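PDB 2H8O: geranyltranstransferase from Agrobacterium tumefaciens, which probably catalyses the condensation of geranyl diphosphate with isopentenyl diphosphate to give farnesyl diphosphate, releasing diphosphate. Local coordinates for residues Phe91-Ile94 with Glu95-Leu99; Leu159-Ala162 with Phe163-Ala167. All coordinates share one frame; numbering follows the deposited sequence. Where two conformers were deposited one is given.

Contact 1: Phe91-Ile94 with Glu95-Leu99; sequences FLVI and ESVAL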
loop_
_atom_site.group_PDB
_atom_site.type_symbol
_atom_site.label_atom_id
_atom_site.label_comp_id
_atom_site.label_asym_id
_atom_site.label_seq_id
_atom_site.Cartn_x
_atom_site.Cartn_y
_atom_site.Cartn_z
ATOM N N PHE A 91 10.426 17.468 -2.427
ATOM C CA PHE A 91 11.403 18.396 -2.962
ATOM C C PHE A 91 12.354 17.660 -3.899
ATOM O O PHE A 91 12.644 18.113 -5.022
ATOM C CB PHE A 91 12.188 19.069 -1.834
ATOM C CG PHE A 91 13.396 19.798 -2.301
ATOM C CD1 PHE A 91 13.352 21.152 -2.586
ATOM C CD2 PHE A 91 14.598 19.125 -2.476
ATOM C CE1 PHE A 91 14.505 21.808 -3.027
ATOM C CE2 PHE A 91 15.727 19.792 -2.921
ATOM C CZ PHE A 91 15.676 21.110 -3.184
ATOM N N LEU A 92 12.848 16.510 -3.432
ATOM C CA LEU A 92 13.832 15.752 -4.195
ATOM C C LEU A 92 13.235 15.198 -5.495
ATOM O O LEU A 92 13.889 15.215 -6.556
ATOM C CB LEU A 92 14.445 14.634 -3.339
ATOM C CG LEU A 92 15.344 15.115 -2.184
ATOM C CD1 LEU A 92 15.606 13.975 -1.194
ATOM C CD2 LEU A 92 16.653 15.698 -2.708
ATOM N N VAL A 93 11.993 14.729 -5.442
ATOM C CA VAL A 93 11.304 14.276 -6.654
ATOM C C VAL A 93 11.165 15.425 -7.678
ATOM O O VAL A 93 11.578 15.319 -8.860
ATOM C CB VAL A 93 9.934 13.677 -6.347
ATOM C CG1 VAL A 93 9.238 13.293 -7.660
ATOM C CG2 VAL A 93 10.064 12.458 -5.409
ATOM N N ILE A 94 10.602 16.527 -7.213
ATOM C CA ILE A 94 10.378 17.701 -8.053
ATOM C C ILE A 94 11.690 18.164 -8.687
ATOM O O ILE A 94 11.750 18.472 -9.883
ATOM C CB ILE A 94 9.743 18.837 -7.211
ATOM C CG1 ILE A 94 8.294 18.467 -6.828
ATOM C CG2 ILE A 94 9.780 20.175 -7.978
ATOM C CD1 ILE A 94 7.721 19.276 -5.699
ATOM N N GLU A 95 12.743 18.244 -7.881
ATOM C CA GLU A 95 14.014 18.799 -8.377
ATOM C C GLU A 95 14.808 17.808 -9.244
ATOM O O GLU A 95 15.519 18.213 -10.154
ATOM C CB GLU A 95 14.833 19.397 -7.234
ATOM C CG GLU A 95 14.131 20.625 -6.584
ATOM C CD GLU A 95 13.842 21.772 -7.592
ATOM O OE1 GLU A 95 14.633 21.963 -8.552
ATOM O OE2 GLU A 95 12.841 22.527 -7.417
ATOM N N SER A 96 14.660 16.513 -8.981
ATOM C CA SER A 96 15.238 15.490 -9.858
ATOM C C SER A 96 14.556 15.553 -11.222
ATOM O O SER A 96 15.219 15.540 -12.272
ATOM C CB SER A 96 15.087 14.091 -9.260
ATOM O OG SER A 96 15.657 13.118 -10.122
ATOM N N VAL A 97 13.230 15.660 -11.204
ATOM C CA VAL A 97 12.480 15.801 -12.439
ATOM C C VAL A 97 12.937 17.061 -13.202
ATOM O O VAL A 97 13.173 16.997 -14.416
ATOM C CB VAL A 97 10.959 15.832 -12.191
ATOM C CG1 VAL A 97 10.215 16.152 -13.480
ATOM C CG2 VAL A 97 10.464 14.475 -11.620
ATOM N N ALA A 98 13.086 18.197 -12.511
ATOM C CA ALA A 98 13.506 19.448 -13.155
ATOM C C ALA A 98 14.911 19.336 -13.745
ATOM O O ALA A 98 15.159 19.807 -14.871
ATOM C CB ALA A 98 13.457 20.594 -12.175
ATOM N N LEU A 99 15.822 18.727 -12.983
ATOM C CA LEU A 99 17.193 18.527 -13.437
ATOM C C LEU A 99 17.250 17.831 -14.781
ATOM O O LEU A 99 18.076 18.201 -15.643
ATOM C CB LEU A 99 18.001 17.714 -12.424
ATOM C CG LEU A 99 19.454 17.419 -12.793
ATOM C CD1 LEU A 99 20.308 18.679 -12.704
ATOM C CD2 LEU A 99 19.983 16.292 -11.906
#
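Glu95 meets Phe91 twice, through its backbone and through its side chain. Its amide N donates to Phe91 O at 2.9 Å, the first of four consecutive i to i+4 hydrogen bonds that make this a continuous run of α-helix. Ser96 N to Leu92 O and Ala98 N to Ile94 O continue the series, and the straightest is Val97 N to Val93 O, 2.9 Å long with an angle of 167° at the hydrogen. The carboxylate of Glu95 looks beyond the helix: OE2 forms a salt bridge with Arg42 and a hydrogen bond with Asn46, both on helix 34-57.

With chi1 at -65°, Glu95 CG stands beside its own backbone N and lies over one face of the Phe91 ring, 3.9 Å from the ring centroid. This CH-π contact is displaced toward the rim, closest to CE1 and CZ. Around the helix, Val93 CG1 and Val97 CG2 approach loosely at 4.3 Å.

Helix 88-99 is thus enclosed on several sides: Phe91 and Ile94 face helix 34-57, with Phe91 also reaching helix 321-331, while Val93 packs against helices 104-125 and 211-237.

Contact 2: Leu159-Ala162 with Phe163-Ala167; sequences LTLA and FDIIA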
loop_
_atom_site.group_PDB
_atom_site.type_symbol
_atom_site.label_atom_id
_atom_site.label_comp_id
_atom_site.label_asym_id
_atom_site.label_seq_id
_atom_site.Cartn_x
_atom_site.Cartn_y
_atom_site.Cartn_z
ATOM N N LEU A 159 -0.949 4.879 2.815
ATOM C CA LEU A 159 -0.096 3.961 2.037
ATOM C C LEU A 159 -0.805 3.547 0.726
ATOM O O LEU A 159 -0.213 3.563 -0.348
ATOM C CB LEU A 159 0.271 2.752 2.886
ATOM C CG LEU A 159 0.958 1.595 2.191
ATOM C CD1 LEU A 159 2.181 2.054 1.401
ATOM C CD2 LEU A 159 1.368 0.535 3.215
ATOM N N THR A 160 -2.085 3.189 0.838
ATOM C CA THR A 160 -2.890 2.779 -0.306
ATOM C C THR A 160 -2.992 3.938 -1.317
ATOM O O THR A 160 -2.846 3.756 -2.517
ATOM C CB THR A 160 -4.285 2.314 0.133
ATOM O OG1 THR A 160 -4.153 1.297 1.145
ATOM C CG2 THR A 160 -5.065 1.741 -1.055
ATOM N N LEU A 161 -3.284 5.127 -0.800
ATOM C CA LEU A 161 -3.456 6.322 -1.651
ATOM C C LEU A 161 -2.193 6.674 -2.440
ATOM O O LEU A 161 -2.277 7.173 -3.585
ATOM C CB LEU A 161 -3.894 7.527 -0.794
ATOM C CG LEU A 161 -4.508 8.677 -1.604
ATOM C CD1 LEU A 161 -5.864 8.254 -2.151
ATOM C CD2 LEU A 161 -4.616 9.889 -0.723
ATOM N N ALA A 162 -1.015 6.444 -1.854
ATOM C CA ALA A 162 0.250 6.698 -2.554
ATOM C C ALA A 162 0.257 6.006 -3.916
ATOM O O ALA A 162 0.651 6.582 -4.932
ATOM C CB ALA A 162 1.435 6.264 -1.705
ATOM N N PHE A 163 -0.189 4.753 -3.946
ATOM C CA PHE A 163 -0.212 3.987 -5.190
ATOM C C PHE A 163 -1.277 4.462 -6.172
ATOM O O PHE A 163 -1.010 4.565 -7.370
ATOM C CB PHE A 163 -0.270 2.494 -4.893
ATOM C CG PHE A 163 0.992 2.000 -4.268
ATOM C CD1 PHE A 163 2.110 1.835 -5.047
ATOM C CD2 PHE A 163 1.098 1.804 -2.893
ATOM C CE1 PHE A 163 3.306 1.389 -4.486
ATOM C CE2 PHE A 163 2.277 1.380 -2.338
ATOM C CZ PHE A 163 3.378 1.181 -3.124
ATOM N N ASP A 164 -2.451 4.806 -5.642
ATOM C CA ASP A 164 -3.478 5.481 -6.438
ATOM C C ASP A 164 -2.934 6.742 -7.119
ATOM O O ASP A 164 -3.125 6.938 -8.300
ATOM C CB ASP A 164 -4.680 5.828 -5.550
ATOM C CG ASP A 164 -5.892 6.309 -6.332
ATOM O OD1 ASP A 164 -5.946 6.163 -7.572
ATOM O OD2 ASP A 164 -6.830 6.833 -5.685
ATOM N N ILE A 165 -2.256 7.597 -6.360
ATOM C CA ILE A 165 -1.773 8.870 -6.883
ATOM C C ILE A 165 -0.760 8.659 -7.999
ATOM O O ILE A 165 -0.792 9.340 -9.027
ATOM C CB ILE A 165 -1.153 9.716 -5.761
ATOM C CG1 ILE A 165 -2.227 10.123 -4.756
ATOM C CG2 ILE A 165 -0.445 10.959 -6.329
ATOM C CD1 ILE A 165 -1.663 10.583 -3.435
ATOM N N ILE A 166 0.129 7.687 -7.819
ATOM C CA ILE A 166 1.098 7.429 -8.884
ATOM C C ILE A 166 0.445 6.921 -10.162
ATOM O O ILE A 166 0.772 7.380 -11.256
ATOM C CB ILE A 166 2.154 6.447 -8.439
ATOM C CG1 ILE A 166 3.053 7.119 -7.415
ATOM C CG2 ILE A 166 3.009 5.940 -9.632
ATOM C CD1 ILE A 166 4.017 6.180 -6.756
ATOM N N ALA A 167 -0.485 5.976 -10.038
ATOM C CA ALA A 167 -0.984 5.269 -11.221
ATOM C C ALA A 167 -2.152 5.971 -11.906
ATOM O O ALA A 167 -2.487 5.637 -13.049
ATOM C CB ALA A 167 -1.372 3.820 -10.846
#
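Phe163 leans back over the preceding turn toward Leu159. Its CB lies 3.7 Å from Thr160 O, and chi1 of -68° sets CG beside its own backbone N, turning the ring back toward Leu159, one turn earlier in the helix. CG itself stays near the carbonyl carbon of Ala162, 4.1 Å from that C atom. CD2 then comes within 3.4 Å of Leu159 O. One atom further, CE2 touches Leu159 CD1 at 3.8 Å; the two side chains run side by side and point the same way. The ring also stacks on Phe163 of the second subunit, so the aromatic group belongs both to its own helix and to the dimer interface.

In the same stretch of backbone the bonding departs from the regular α-helical pattern. Thr160 O accepts two weak hydrogen bonds, an i to i+3 bond from Phe163 N at 3.2 Å with a bent angle of 127° and an i to i+4 bond from Asp164 N at 3.3 Å with a nearly straight one of 169°. The i to i+4 pattern thus returns weakly at Asp164 and is of ordinary length from Ile165 on, with Ile165 N to Leu161 O at 2.8 Å followed by Ile166 N to Ala162 O.

On another side of the helix, Leu161 CG rests against Ile165 CD1 at 3.9 Å, while its CD1 brushes Asp164 OD2. That carboxylate oxygen makes a salt bridge with Arg187 of the second subunit, which supplies a charged partner for a buried acid.

Helix 148-167 is therefore shared between two sets of neighbours. Leu159, Ile165 and Ile166 lie against helix 104-125, and Phe163 and Ile166 against helix 175-189, whereas Leu159 and Thr160 pack on Thr160 and Leu159 of the second subunit, respectively.

Overall arrangement
Contact 1 comes first along the chain, on helix 88-99, and closes before contact 2 begins on helix 148-167. Their centres are about 19 Å apart and their nearest atoms about 9 Å, so they do not touch. Helix 104-125 connects them structurally, since side chains of both contacts pack against it. All four segments belong to the polyprenyl synthetase region of this largely helical protein, consistent with the all-α isoprenoid synthase fold. Their surroundings differ: no residue of the second subunit touches 91-99, whose packing partners come from helices of its own chain, whereas the helical segment 159-167 lies at the subunit interface and contributes to dimer assembly.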